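Local coordinates for extracellular solute-binding protein, family 1 (Bifidobacterium longum subsp. infantis, PDB 6FTH), which probably binds human milk oligosaccharides outside the cell and delivers them to an ABC transporter for uptake, at residues Val169-Trp173 with Ile314-Pro320; Leu215-Ser219 with Thr327-Gly331; Val32-Pro38 with Glu61-Glu67; Trp70-Lys74 with His89-Asn95. All blocks are in the same frame, centred on the assembly; numbering follows the deposited sequence.

Interaction 1. Residues Val169-Trp173 with Ile314-Pro320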
loop_
_atom_site.group_PDB
_atom_site.type_symbol
_atom_site.label_atom_id
_atom_site.label_comp_id
_atom_site.label_asym_id
_atom_site.label_seq_id
_atom_site.Cartn_x
_atom_site.Cartn_y
_atom_site.Cartn_z
ATOM N N VAL A 169 24.159 8.545 11.665
ATOM C CA VAL A 169 22.863 8.607 10.973
ATOM C C VAL A 169 22.325 10.032 11.068
ATOM O O VAL A 169 22.292 10.611 12.172
ATOM C CB VAL A 169 21.886 7.603 11.602
ATOM C CG1 VAL A 169 20.464 7.873 11.112
ATOM C CG2 VAL A 169 22.306 6.206 11.243
ATOM N N PRO A 170 21.896 10.646 9.967
ATOM C CA PRO A 170 21.446 12.045 10.031
ATOM C C PRO A 170 20.067 12.169 10.655
ATOM O O PRO A 170 19.182 11.350 10.402
ATOM C CB PRO A 170 21.416 12.462 8.554
ATOM C CG PRO A 170 21.159 11.173 7.829
ATOM C CD PRO A 170 21.931 10.146 8.583
ATOM N N THR A 171 19.886 13.230 11.452
ATOM C CA THR A 171 18.614 13.469 12.137
ATOM C C THR A 171 17.968 14.806 11.794
ATOM O O THR A 171 16.903 15.100 12.335
ATOM C CB THR A 171 18.757 13.383 13.654
ATOM O OG1 THR A 171 19.515 14.498 14.143
ATOM C CG2 THR A 171 19.399 12.061 14.070
ATOM N N THR A 172 18.574 15.604 10.911
ATOM C CA THR A 172 17.980 16.838 10.413
ATOM C C THR A 172 18.249 16.919 8.910
ATOM O O THR A 172 19.136 16.238 8.378
ATOM C CB THR A 172 18.623 18.088 11.052
ATOM O OG1 THR A 172 19.988 18.172 10.603
ATOM C CG2 THR A 172 18.573 18.050 12.574
ATOM N N TRP A 173 17.486 17.767 8.205
ATOM C CA TRP A 173 17.752 17.992 6.784
ATOM C C TRP A 173 19.186 18.464 6.528
ATOM O O TRP A 173 19.802 18.065 5.527
ATOM C CB TRP A 173 16.758 18.981 6.180
ATOM C CG TRP A 173 15.396 18.396 5.885
ATOM C CD1 TRP A 173 14.962 17.122 6.126
ATOM C CD2 TRP A 173 14.297 19.085 5.282
ATOM N NE1 TRP A 173 13.650 16.981 5.726
ATOM C CE2 TRP A 173 13.228 18.166 5.184
ATOM C CE3 TRP A 173 14.119 20.383 4.810
ATOM C CZ2 TRP A 173 11.985 18.519 4.643
ATOM C CZ3 TRP A 173 12.897 20.727 4.262
ATOM C CH2 TRP A 173 11.845 19.810 4.197
ATOM N N ILE A 314 16.062 4.065 8.564
ATOM C CA ILE A 314 16.255 5.118 9.559
ATOM C C ILE A 314 15.006 5.952 9.786
ATOM O O ILE A 314 14.225 6.196 8.852
ATOM C CB ILE A 314 17.406 6.068 9.201
ATOM C CG1 ILE A 314 17.188 6.697 7.830
ATOM C CG2 ILE A 314 18.732 5.330 9.314
ATOM C CD1 ILE A 314 18.133 7.859 7.538
ATOM N N PRO A 315 14.824 6.462 10.997
ATOM C CA PRO A 315 13.806 7.495 11.195
ATOM C C PRO A 315 14.067 8.653 10.236
ATOM O O PRO A 315 15.216 8.960 9.893
ATOM C CB PRO A 315 14.030 7.923 12.643
ATOM C CG PRO A 315 14.727 6.710 13.298
ATOM C CD PRO A 315 15.589 6.185 12.232
ATOM N N VAL A 316 13.005 9.324 9.806
ATOM C CA VAL A 316 13.220 10.392 8.824
ATOM C C VAL A 316 13.895 11.580 9.504
ATOM O O VAL A 316 13.536 11.924 10.636
ATOM C CB VAL A 316 11.901 10.804 8.164
ATOM C CG1 VAL A 316 10.986 11.625 9.116
ATOM C CG2 VAL A 316 12.162 11.580 6.852
ATOM N N PRO A 317 14.876 12.225 8.878
ATOM C CA PRO A 317 15.439 13.449 9.464
ATOM C C PRO A 317 14.408 14.566 9.570
ATOM O O PRO A 317 13.534 14.719 8.706
ATOM C CB PRO A 317 16.570 13.814 8.489
ATOM C CG PRO A 317 16.988 12.473 7.913
ATOM C CD PRO A 317 15.652 11.766 7.705
ATOM N N SER A 318 14.531 15.369 10.644
ATOM C CA SER A 318 13.615 16.472 10.908
ATOM C C SER A 318 13.915 17.664 10.005
ATOM O O SER A 318 15.073 18.013 9.777
ATOM C CB SER A 318 13.742 16.926 12.366
ATOM O OG SER A 318 13.499 15.886 13.289
ATOM N N ALA A 319 12.860 18.317 9.536
ATOM C CA ALA A 319 13.001 19.557 8.797
ATOM C C ALA A 319 13.310 20.695 9.769
ATOM O O ALA A 319 12.982 20.621 10.955
ATOM C CB ALA A 319 11.697 19.856 8.082
ATOM N N PRO A 320 13.908 21.776 9.286
ATOM C CA PRO A 320 14.158 22.935 10.152
ATOM C C PRO A 320 12.884 23.411 10.845
ATOM O O PRO A 320 11.823 23.533 10.225
ATOM C CB PRO A 320 14.685 23.994 9.173
ATOM C CG PRO A 320 15.121 23.259 7.971
ATOM C CD PRO A 320 14.330 21.996 7.895
HETATM O O HOH W 1 17.202 9.769 11.561
HETATM O O HOH W 2 15.802 15.663 14.800
#

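Interaction 2. Residues Leu215-Ser219 with Thr327-Gly331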
loop_
_atom_site.group_PDB
_atom_site.type_symbol
_atom_site.label_atom_id
_atom_site.label_comp_id
_atom_site.label_asym_id
_atom_site.label_seq_id
_atom_site.Cartn_x
_atom_site.Cartn_y
_atom_site.Cartn_z
ATOM N N LEU A 215 7.490 11.451 0.833
ATOM C CA LEU A 215 7.613 10.951 2.194
ATOM C C LEU A 215 8.388 11.915 3.089
ATOM O O LEU A 215 8.271 11.820 4.316
ATOM C CB LEU A 215 8.256 9.575 2.176
ATOM C CG LEU A 215 7.372 8.441 1.682
ATOM C CD1 LEU A 215 8.232 7.237 1.368
ATOM C CD2 LEU A 215 6.296 8.079 2.721
ATOM N N LEU A 216 9.167 12.846 2.524
ATOM C CA LEU A 216 9.811 13.881 3.340
ATOM C C LEU A 216 8.811 14.846 3.976
ATOM O O LEU A 216 9.199 15.618 4.860
ATOM C CB LEU A 216 10.884 14.651 2.549
ATOM C CG LEU A 216 12.187 13.887 2.311
ATOM C CD1 LEU A 216 13.216 14.858 1.750
ATOM C CD2 LEU A 216 12.733 13.235 3.559
ATOM N N LEU A 217 7.535 14.810 3.577
ATOM C CA LEU A 217 6.544 15.595 4.317
ATOM C C LEU A 217 6.506 15.195 5.782
ATOM O O LEU A 217 6.228 16.030 6.650
ATOM C CB LEU A 217 5.150 15.415 3.717
ATOM C CG LEU A 217 4.885 16.182 2.424
ATOM C CD1 LEU A 217 3.684 15.632 1.665
ATOM C CD2 LEU A 217 4.685 17.667 2.748
ATOM N N ASN A 218 6.826 13.936 6.092
ATOM C CA ASN A 218 6.834 13.508 7.490
ATOM C C ASN A 218 7.877 14.276 8.307
ATOM O O ASN A 218 7.682 14.499 9.518
ATOM C CB ASN A 218 7.089 11.999 7.548
ATOM C CG ASN A 218 5.907 11.195 7.019
ATOM O OD1 ASN A 218 4.819 11.144 7.630
ATOM N ND2 ASN A 218 6.102 10.560 5.868
ATOM N N SER A 219 8.969 14.695 7.660
ATOM C CA SER A 219 9.991 15.527 8.297
ATOM C C SER A 219 9.410 16.815 8.825
ATOM O O SER A 219 9.973 17.399 9.760
ATOM C CB SER A 219 11.072 15.940 7.292
ATOM O OG SER A 219 11.743 14.819 6.780
ATOM N N THR A 327 8.299 15.330 14.740
ATOM C CA THR A 327 8.589 14.660 13.480
ATOM C C THR A 327 7.869 13.321 13.480
ATOM O O THR A 327 7.883 12.593 14.476
ATOM C CB THR A 327 10.100 14.443 13.371
ATOM O OG1 THR A 327 10.800 15.687 13.535
ATOM C CG2 THR A 327 10.478 13.895 11.994
ATOM N N VAL A 328 7.236 12.993 12.362
ATOM C CA VAL A 328 6.360 11.826 12.281
ATOM C C VAL A 328 6.904 10.885 11.218
ATOM O O VAL A 328 7.945 11.152 10.622
ATOM C CB VAL A 328 4.896 12.222 12.014
ATOM C CG1 VAL A 328 4.389 13.062 13.198
ATOM C CG2 VAL A 328 4.728 12.988 10.662
ATOM N N TRP A 329 6.213 9.767 10.994
ATOM C CA TRP A 329 6.477 8.910 9.854
ATOM C C TRP A 329 5.124 8.432 9.327
ATOM O O TRP A 329 4.102 8.539 10.005
ATOM C CB TRP A 329 7.467 7.765 10.170
ATOM C CG TRP A 329 7.802 6.976 8.955
ATOM C CD1 TRP A 329 7.476 5.667 8.701
ATOM C CD2 TRP A 329 8.485 7.454 7.793
ATOM N NE1 TRP A 329 7.904 5.311 7.456
ATOM C CE2 TRP A 329 8.534 6.385 6.876
ATOM C CE3 TRP A 329 9.033 8.687 7.429
ATOM C CZ2 TRP A 329 9.112 6.515 5.629
ATOM C CZ3 TRP A 329 9.608 8.808 6.178
ATOM C CH2 TRP A 329 9.640 7.737 5.304
ATOM N N ASP A 330 5.136 7.939 8.090
ATOM C CA ASP A 330 3.927 7.500 7.399
ATOM C C ASP A 330 3.094 6.585 8.284
ATOM O O ASP A 330 3.610 5.650 8.892
ATOM C CB ASP A 330 4.363 6.773 6.111
ATOM C CG ASP A 330 3.209 6.362 5.238
ATOM O OD1 ASP A 330 2.595 5.298 5.521
ATOM O OD2 ASP A 330 2.942 7.112 4.253
ATOM N N GLY A 331 1.787 6.834 8.298
ATOM C CA GLY A 331 0.893 6.141 9.192
ATOM C C GLY A 331 0.118 4.999 8.579
ATOM O O GLY A 331 -0.859 4.537 9.182
#

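Interaction 3. Residues Val32-Pro38 with Glu61-Glu67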
loop_
_atom_site.group_PDB
_atom_site.type_symbol
_atom_site.label_atom_id
_atom_site.label_comp_id
_atom_site.label_asym_id
_atom_site.label_seq_id
_atom_site.Cartn_x
_atom_site.Cartn_y
_atom_site.Cartn_z
ATOM N N VAL A 32 -17.151 -18.125 -10.000
ATOM C CA VAL A 32 -16.219 -17.352 -9.182
ATOM C C VAL A 32 -15.185 -16.693 -10.087
ATOM O O VAL A 32 -14.314 -17.370 -10.645
ATOM C CB VAL A 32 -15.534 -18.210 -8.113
ATOM C CG1 VAL A 32 -14.663 -17.325 -7.234
ATOM C CG2 VAL A 32 -16.548 -18.946 -7.271
ATOM N N LEU A 33 -15.267 -15.372 -10.218
ATOM C CA LEU A 33 -14.217 -14.619 -10.885
ATOM C C LEU A 33 -13.112 -14.333 -9.878
ATOM O O LEU A 33 -13.386 -13.839 -8.774
ATOM C CB LEU A 33 -14.768 -13.299 -11.430
ATOM C CG LEU A 33 -13.713 -12.298 -11.919
ATOM C CD1 LEU A 33 -13.006 -12.801 -13.154
ATOM C CD2 LEU A 33 -14.376 -10.934 -12.190
ATOM N N VAL A 34 -11.874 -14.646 -10.249
ATOM C CA VAL A 34 -10.717 -14.346 -9.411
ATOM C C VAL A 34 -9.730 -13.540 -10.234
ATOM O O VAL A 34 -9.228 -14.022 -11.255
ATOM C CB VAL A 34 -10.029 -15.607 -8.868
ATOM C CG1 VAL A 34 -8.931 -15.218 -7.865
ATOM C CG2 VAL A 34 -11.028 -16.583 -8.272
ATOM N N VAL A 35 -9.452 -12.327 -9.788
ATOM C CA VAL A 35 -8.407 -11.490 -10.358
ATOM C C VAL A 35 -7.110 -11.925 -9.688
ATOM O O VAL A 35 -7.010 -11.922 -8.453
ATOM C CB VAL A 35 -8.696 -10.001 -10.120
ATOM C CG1 VAL A 35 -7.636 -9.130 -10.753
ATOM C CG2 VAL A 35 -10.097 -9.628 -10.630
ATOM N N LYS A 36 -6.141 -12.351 -10.494
ATOM C CA LYS A 36 -4.973 -13.082 -10.023
ATOM C C LYS A 36 -3.729 -12.207 -9.872
ATOM O O LYS A 36 -3.423 -11.354 -10.716
ATOM C CB LYS A 36 -4.647 -14.222 -10.992
ATOM C CG LYS A 36 -5.708 -15.313 -11.096
ATOM C CD LYS A 36 -5.854 -16.222 -9.849
ATOM C CE LYS A 36 -4.621 -17.068 -9.571
ATOM N NZ LYS A 36 -4.210 -17.826 -10.817
ATOM N N ARG A 37 -2.985 -12.464 -8.804
ATOM C CA ARG A 37 -1.651 -11.912 -8.668
ATOM C C ARG A 37 -0.749 -12.485 -9.761
ATOM O O ARG A 37 -0.901 -13.643 -10.161
ATOM C CB ARG A 37 -1.079 -12.354 -7.331
ATOM C CG ARG A 37 0.222 -11.722 -6.922
ATOM C CD ARG A 37 0.764 -12.488 -5.750
ATOM N NE ARG A 37 1.962 -11.907 -5.175
ATOM C CZ ARG A 37 3.196 -12.101 -5.633
ATOM N NH1 ARG A 37 3.419 -12.837 -6.722
ATOM N NH2 ARG A 37 4.225 -11.548 -5.007
ATOM N N PRO A 38 0.220 -11.714 -10.239
ATOM C CA PRO A 38 1.247 -12.316 -11.089
ATOM C C PRO A 38 1.953 -13.456 -10.366
ATOM O O PRO A 38 1.991 -13.518 -9.132
ATOM C CB PRO A 38 2.207 -11.153 -11.370
ATOM C CG PRO A 38 1.373 -9.932 -11.236
ATOM C CD PRO A 38 0.369 -10.252 -10.134
ATOM N N GLU A 61 -17.219 -22.869 -10.752
ATOM C CA GLU A 61 -16.767 -22.542 -12.097
ATOM C C GLU A 61 -15.820 -21.353 -11.980
ATOM O O GLU A 61 -16.258 -20.201 -11.900
ATOM C CB GLU A 61 -17.969 -22.241 -12.981
ATOM C CG GLU A 61 -18.873 -23.452 -13.145
ATOM C CD GLU A 61 -19.904 -23.289 -14.249
ATOM O OE1 GLU A 61 -20.146 -22.142 -14.690
ATOM O OE2 GLU A 61 -20.470 -24.317 -14.670
ATOM N N TRP A 62 -14.518 -21.637 -11.979
ATOM C CA TRP A 62 -13.517 -20.595 -11.807
ATOM C C TRP A 62 -13.338 -19.837 -13.116
ATOM O O TRP A 62 -13.320 -20.427 -14.203
ATOM C CB TRP A 62 -12.164 -21.195 -11.405
ATOM C CG TRP A 62 -12.108 -21.963 -10.098
ATOM C CD1 TRP A 62 -12.051 -23.317 -9.950
ATOM C CD2 TRP A 62 -12.062 -21.419 -8.768
ATOM N NE1 TRP A 62 -11.983 -23.652 -8.628
ATOM C CE2 TRP A 62 -11.993 -22.507 -7.877
ATOM C CE3 TRP A 62 -12.088 -20.124 -8.246
ATOM C CZ2 TRP A 62 -11.945 -22.343 -6.504
ATOM C CZ3 TRP A 62 -12.043 -19.965 -6.882
ATOM C CH2 TRP A 62 -11.973 -21.074 -6.023
ATOM N N GLN A 63 -13.213 -18.518 -13.006
ATOM C CA GLN A 63 -12.836 -17.654 -14.113
ATOM C C GLN A 63 -11.692 -16.788 -13.611
ATOM O O GLN A 63 -11.844 -16.084 -12.612
ATOM C CB GLN A 63 -14.010 -16.769 -14.530
ATOM C CG GLN A 63 -13.686 -15.861 -15.703
ATOM C CD GLN A 63 -14.793 -14.861 -15.991
ATOM O OE1 GLN A 63 -15.920 -14.995 -15.496
ATOM N NE2 GLN A 63 -14.473 -13.844 -16.790
ATOM N N GLU A 64 -10.549 -16.853 -14.273
ATOM C CA GLU A 64 -9.367 -16.120 -13.851
ATOM C C GLU A 64 -9.037 -15.021 -14.847
ATOM O O GLU A 64 -9.169 -15.206 -16.064
ATOM C CB GLU A 64 -8.174 -17.058 -13.725
ATOM C CG GLU A 64 -8.370 -18.114 -12.671
ATOM C CD GLU A 64 -7.268 -19.150 -12.704
ATOM O OE1 GLU A 64 -6.326 -19.061 -11.899
ATOM O OE2 GLU A 64 -7.331 -20.042 -13.578
ATOM N N VAL A 65 -8.608 -13.880 -14.324
ATOM C CA VAL A 65 -8.164 -12.754 -15.137
ATOM C C VAL A 65 -6.954 -12.110 -14.477
ATOM O O VAL A 65 -6.835 -12.084 -13.245
ATOM C CB VAL A 65 -9.288 -11.718 -15.323
ATOM C CG1 VAL A 65 -10.507 -12.384 -15.942
ATOM C CG2 VAL A 65 -9.653 -11.082 -13.991
ATOM N N SER A 66 -6.046 -11.587 -15.297
ATOM C CA SER A 66 -4.904 -10.858 -14.762
ATOM C C SER A 66 -5.344 -9.499 -14.232
ATOM O O SER A 66 -6.416 -8.983 -14.564
ATOM C CB SER A 66 -3.837 -10.641 -15.834
ATOM O OG SER A 66 -4.294 -9.699 -16.794
ATOM N N GLU A 67 -4.488 -8.916 -13.392
ATOM C CA GLU A 67 -4.756 -7.583 -12.872
ATOM C C GLU A 67 -4.780 -6.557 -13.999
ATOM O O GLU A 67 -5.649 -5.680 -14.026
ATOM C CB GLU A 67 -3.720 -7.240 -11.799
ATOM C CG GLU A 67 -3.967 -8.019 -10.502
ATOM C CD GLU A 67 -2.895 -7.842 -9.448
ATOM O OE1 GLU A 67 -1.736 -7.467 -9.744
ATOM O OE2 GLU A 67 -3.239 -8.113 -8.280
HETATM O O HOH W 3 -1.955 -10.501 -12.785
#

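Interaction 4. Residues Trp70-Lys74 with His89-Asn95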
loop_
_atom_site.group_PDB
_atom_site.type_symbol
_atom_site.label_atom_id
_atom_site.label_comp_id
_atom_site.label_asym_id
_atom_site.label_seq_id
_atom_site.Cartn_x
_atom_site.Cartn_y
_atom_site.Cartn_z
ATOM N N TRP A 70 -8.027 -7.004 -15.918
ATOM C CA TRP A 70 -9.185 -6.563 -15.148
ATOM C C TRP A 70 -9.282 -5.039 -15.111
ATOM O O TRP A 70 -10.376 -4.479 -15.188
ATOM C CB TRP A 70 -9.112 -7.160 -13.741
ATOM C CG TRP A 70 -10.251 -6.734 -12.882
ATOM C CD1 TRP A 70 -10.174 -6.001 -11.753
ATOM C CD2 TRP A 70 -11.643 -6.986 -13.109
ATOM N NE1 TRP A 70 -11.431 -5.773 -11.252
ATOM C CE2 TRP A 70 -12.352 -6.371 -12.059
ATOM C CE3 TRP A 70 -12.354 -7.676 -14.087
ATOM C CZ2 TRP A 70 -13.738 -6.424 -11.960
ATOM C CZ3 TRP A 70 -13.724 -7.723 -13.998
ATOM C CH2 TRP A 70 -14.404 -7.109 -12.939
ATOM N N ALA A 71 -8.151 -4.352 -14.979
ATOM C CA ALA A 71 -8.172 -2.894 -14.942
ATOM C C ALA A 71 -8.883 -2.321 -16.156
ATOM O O ALA A 71 -9.579 -1.300 -16.053
ATOM C CB ALA A 71 -6.738 -2.389 -14.907
ATOM N N GLN A 72 -8.740 -2.981 -17.299
ATOM C CA GLN A 72 -9.329 -2.537 -18.555
ATOM C C GLN A 72 -10.759 -3.025 -18.759
ATOM O O GLN A 72 -11.501 -2.424 -19.548
ATOM C CB GLN A 72 -8.472 -3.060 -19.712
ATOM C CG GLN A 72 -7.157 -2.333 -19.864
ATOM C CD GLN A 72 -7.327 -0.911 -20.427
ATOM O OE1 GLN A 72 -6.937 0.078 -19.790
ATOM N NE2 GLN A 72 -7.909 -0.810 -21.628
ATOM N N GLN A 73 -11.167 -4.090 -18.080
ATOM C CA GLN A 73 -12.493 -4.660 -18.271
ATOM C C GLN A 73 -13.491 -4.254 -17.199
ATOM O O GLN A 73 -14.695 -4.414 -17.422
ATOM C CB GLN A 73 -12.416 -6.194 -18.283
ATOM C CG GLN A 73 -11.575 -6.787 -19.400
ATOM C CD GLN A 73 -11.300 -8.277 -19.205
ATOM O OE1 GLN A 73 -11.820 -8.913 -18.278
ATOM N NE2 GLN A 73 -10.469 -8.835 -20.069
ATOM N N LYS A 74 -13.032 -3.718 -16.057
ATOM C CA LYS A 74 -13.915 -3.574 -14.901
ATOM C C LYS A 74 -15.088 -2.645 -15.194
ATOM O O LYS A 74 -16.240 -2.967 -14.879
ATOM C CB LYS A 74 -13.139 -3.079 -13.674
ATOM C CG LYS A 74 -14.056 -2.818 -12.476
ATOM C CD LYS A 74 -13.321 -2.820 -11.137
ATOM C CE LYS A 74 -12.616 -1.530 -10.864
ATOM N NZ LYS A 74 -12.153 -1.459 -9.447
ATOM N N HIS A 89 -11.037 -10.038 -5.400
ATOM C CA HIS A 89 -9.993 -9.087 -5.810
ATOM C C HIS A 89 -10.453 -8.274 -7.024
ATOM O O HIS A 89 -9.646 -7.872 -7.874
ATOM C CB HIS A 89 -8.643 -9.795 -6.042
ATOM C CG HIS A 89 -7.485 -8.885 -6.388
ATOM N ND1 HIS A 89 -7.381 -7.583 -5.944
ATOM C CD2 HIS A 89 -6.375 -9.110 -7.133
ATOM C CE1 HIS A 89 -6.266 -7.043 -6.408
ATOM N NE2 HIS A 89 -5.640 -7.946 -7.135
ATOM N N ALA A 90 -11.759 -8.031 -7.093
ATOM C CA ALA A 90 -12.370 -7.406 -8.257
ATOM C C ALA A 90 -12.996 -6.055 -7.959
ATOM O O ALA A 90 -12.738 -5.089 -8.700
ATOM C CB ALA A 90 -13.416 -8.363 -8.846
ATOM N N PHE A 91 -13.815 -5.958 -6.912
ATOM C CA PHE A 91 -14.639 -4.782 -6.646
ATOM C C PHE A 91 -14.344 -4.172 -5.282
ATOM O O PHE A 91 -14.367 -4.861 -4.252
ATOM C CB PHE A 91 -16.123 -5.127 -6.745
ATOM C CG PHE A 91 -16.507 -5.690 -8.081
ATOM C CD1 PHE A 91 -16.444 -4.902 -9.211
ATOM C CD2 PHE A 91 -16.956 -6.985 -8.204
ATOM C CE1 PHE A 91 -16.771 -5.429 -10.452
ATOM C CE2 PHE A 91 -17.297 -7.508 -9.437
ATOM C CZ PHE A 91 -17.216 -6.716 -10.560
ATOM N N PHE A 92 -14.071 -2.880 -5.287
ATOM C CA PHE A 92 -13.904 -2.123 -4.065
ATOM C C PHE A 92 -15.246 -1.585 -3.611
ATOM O O PHE A 92 -16.201 -1.504 -4.400
ATOM C CB PHE A 92 -12.967 -0.948 -4.312
ATOM C CG PHE A 92 -11.543 -1.339 -4.444
ATOM C CD1 PHE A 92 -11.023 -1.713 -5.671
ATOM C CD2 PHE A 92 -10.710 -1.366 -3.335
ATOM C CE1 PHE A 92 -9.697 -2.097 -5.786
ATOM C CE2 PHE A 92 -9.376 -1.751 -3.456
ATOM C CZ PHE A 92 -8.882 -2.118 -4.672
ATOM N N PRO A 93 -15.353 -1.182 -2.344
ATOM C CA PRO A 93 -16.610 -0.586 -1.886
ATOM C C PRO A 93 -17.070 0.562 -2.766
ATOM O O PRO A 93 -18.265 0.658 -3.058
ATOM C CB PRO A 93 -16.267 -0.129 -0.464
ATOM C CG PRO A 93 -15.227 -1.141 0.001
ATOM C CD PRO A 93 -14.405 -1.419 -1.239
ATOM N N ALA A 94 -16.148 1.416 -3.211
ATOM C CA ALA A 94 -16.537 2.536 -4.070
ATOM C C ALA A 94 -17.196 2.051 -5.360
ATOM O O ALA A 94 -18.114 2.699 -5.872
ATOM C CB ALA A 94 -15.315 3.397 -4.391
ATOM N N ASN A 95 -16.728 0.923 -5.915
ATOM C CA ASN A 95 -17.327 0.401 -7.145
ATOM C C ASN A 95 -18.757 -0.072 -6.905
ATOM O O ASN A 95 -19.656 0.208 -7.706
ATOM C CB ASN A 95 -16.502 -0.763 -7.698
ATOM C CG ASN A 95 -15.063 -0.393 -8.002
ATOM O OD1 ASN A 95 -14.128 -1.124 -7.644
ATOM N ND2 ASN A 95 -14.867 0.730 -8.684
HETATM O O HOH W 4 -10.129 -3.230 -9.400
HETATM O O HOH W 5 -11.660 1.603 -8.738
#

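Interaction 1. Residues Val169-Trp173 with Ile314-Pro320
Two backbone hydrogen bonds tie Val169-Trp173 to Ile314-Pro320, both through Ser318. Its N gives a nearly straight bond to Thr171 O (2.9 Å), and its carbonyl O accepts from Trp173 N, also at 2.9 Å, forming a single bridge between Thr172 and Ser318. One water joins Pro170 O to Pro315 O, another Thr171 O to Ser318 OG, which also hydrogen-bonds Thr327 OG1.

Pro317, whose missing N-H costs no bond here, packs CG on Pro170 CG at 4.4 Å. Trp173 CG lies beside its backbone N (chi1 -77°), bringing the indole alongside Ala319 and Pro320. The small Ala319 CB sits 3.6 Å above the centroid of the Trp173 six-membered ring, a CH-pi contact, and Pro320 CD comes within 3.5 Å of Trp173 CE3. Val169 CG1 meets Ile314 CG2 at 3.6 Å. Thr172 OG1 N-caps helix 173-185 through Glu175 N, while Trp173 NE1 bonds to Ser219 OG. Pro170 and Ile314 pack on Ile157 of strand 154-158, and Trp173 stacks on Tyr257 of helix 249-263.

Interaction 2. Residues Leu215-Ser219 with Thr327-Gly331
Asn218 and Val328 bring the two backbones together, their CA atoms 5.1 Å apart, and Val328 N donates to Asn218 O at 3.2 Å with an N-H...O angle of 170°. Leu215-Ser219 turns in a 3-10 manner at its start, whereas Thr327-Gly331 runs past it without regular structure.

The carboxamide of Asn218 fills the angle between them. With CG beside the backbone N (chi1 -70°), its ND2 turns back to Leu215 O at 2.9 Å, a carbonyl that also accepts from Asn218 N; ND2 has a further partner in Thr224 OG1. The same Asn218 ND2 comes obliquely to the Trp329 ring, 3.8 Å from Trp329 CE3, with amide and ring planes 45° apart. Asparagine suits this buried place because one flat group can serve the turn and still pack on the indole. With an alanine here, Leu215 O would probably keep only its bond from the backbone N, Thr224 OG1 would lose its carboxamide partner, and a gap would be likely to open beside Trp329. Farther along, Leu215 CB touches Trp329 CH2 at 3.9 Å, and Leu215 CD2 approaches Asp330 OD2, whose polar partner is Thr224 OG1.

Around this joint, Leu215 and Trp329 both pack on Phe296 of strand 292-297, Leu216 reaches helix 249-263, and Thr327 and Trp329 touch Gln438 of helix 436-439.

Interaction 3. Residues Val32-Pro38 with Glu61-Glu67
Val32-Lys36 and Glu61-Ser66 run parallel, their strand axes 4.7 Å apart at the closest and 27° from aligned, with five backbone hydrogen bonds from Val32 N to Glu61 O through Lys36 N to Val65 O.

On one face, Val32 CG1 and Val34 CG2 both reach the benzo part of Trp62, each 3.7 Å from its nearest ring carbon, CZ3 and CE3 respectively; Val34 CG2 comes at the edge. On the other, Leu33 CD1 meets Val65 CG1 and Val35 CG2 meets Val65 CG2; the beta-branched valines suit the extended backbone, and the longer Leu33 reaches across to Val65. Lys36 curls back, bent at chi2, chi3 and chi4, so that NZ forms a salt bridge with Glu64 OE1 at 2.7 Å, nearly along the carboxylate C-O axis; NZ also donates to Asp41 O, and OE1 accepts from Ile43 N. A methionine in place of Lys36 would probably leave the Glu64 carboxylate without this charged mate and Asp41 O without its donor. Glu67 CG packs on Val35 CG1 at 3.8 Å, while its carboxylate turns to His89 and Arg408.

These strands belong to a right-handed beta-alpha-beta crossover through helix 47-56. Strand 86-88 pairs with the other edge of 29-36, and Trp70 of helix 67-80 covers the face bearing Leu33, Val35 and Val65.

Interaction 4. Residues Trp70-Lys74 with His89-Asn95
Trp70 and Lys74, one helical turn apart, both carry CG anti to N (chi1 179° and 176°), which sends their side chains from helix 67-80 toward His89-Asn95; a bend at chi3 of Lys74 then turns its amine to Asn95. The contact joins this helix to the segment between strand 86-88 and helix 93-98, in one of the two alpha/beta lobes of a periplasmic-binding-protein fold.

Trp70 NE1 donates to Ala90 O at 2.9 Å, in the carbonyl plane and on a lone pair, so the buried indole N-H is satisfied while its rings remain available for packing. The edge of its six-membered ring is directed at the face of Phe91 in an offset edge-to-face pair, centroids 5.4 Å apart and planes at 76°. Ala90 CB, small enough to fit close by, lies 3.7 Å from Trp70 CZ2. Lysine suits position 74 because its aliphatic part can run past the Ala90 carbonyl, Lys74 CD lying 3.4 Å from Ala90 O, before the amine reaches polar partners, including a water shared with that carbonyl. Asn95 OD1 is gripped from opposite faces of its amide plane, by Lys74 NZ at 2.7 Å and by Phe92 N at 2.9 Å.

Along the chain interaction 3 comes first, then interaction 4, while the segments of interactions 1 and 2 interleave later. They form two pairs on opposite sides of the chain's centre, as expected of a two-lobed solute-binding protein. Interaction 3 lies in the sheet of strands 29-36, 59-66 and 86-88; interaction 4, its centre 12 Å away, packs against it through helix 67-80, with Glu67 OE2 bonded to His89 NE2. Interactions 1 and 2, centres 10 Å apart, adjoin the sheet of strands 154-158, 292-297 and 311-313 and are joined by Pro317 O with Ser219 OG and Ser318 OG with Thr327 OG1. Interactions 2 and 4 remain about 16 Å apart (nearest atoms), so the pairs do not touch.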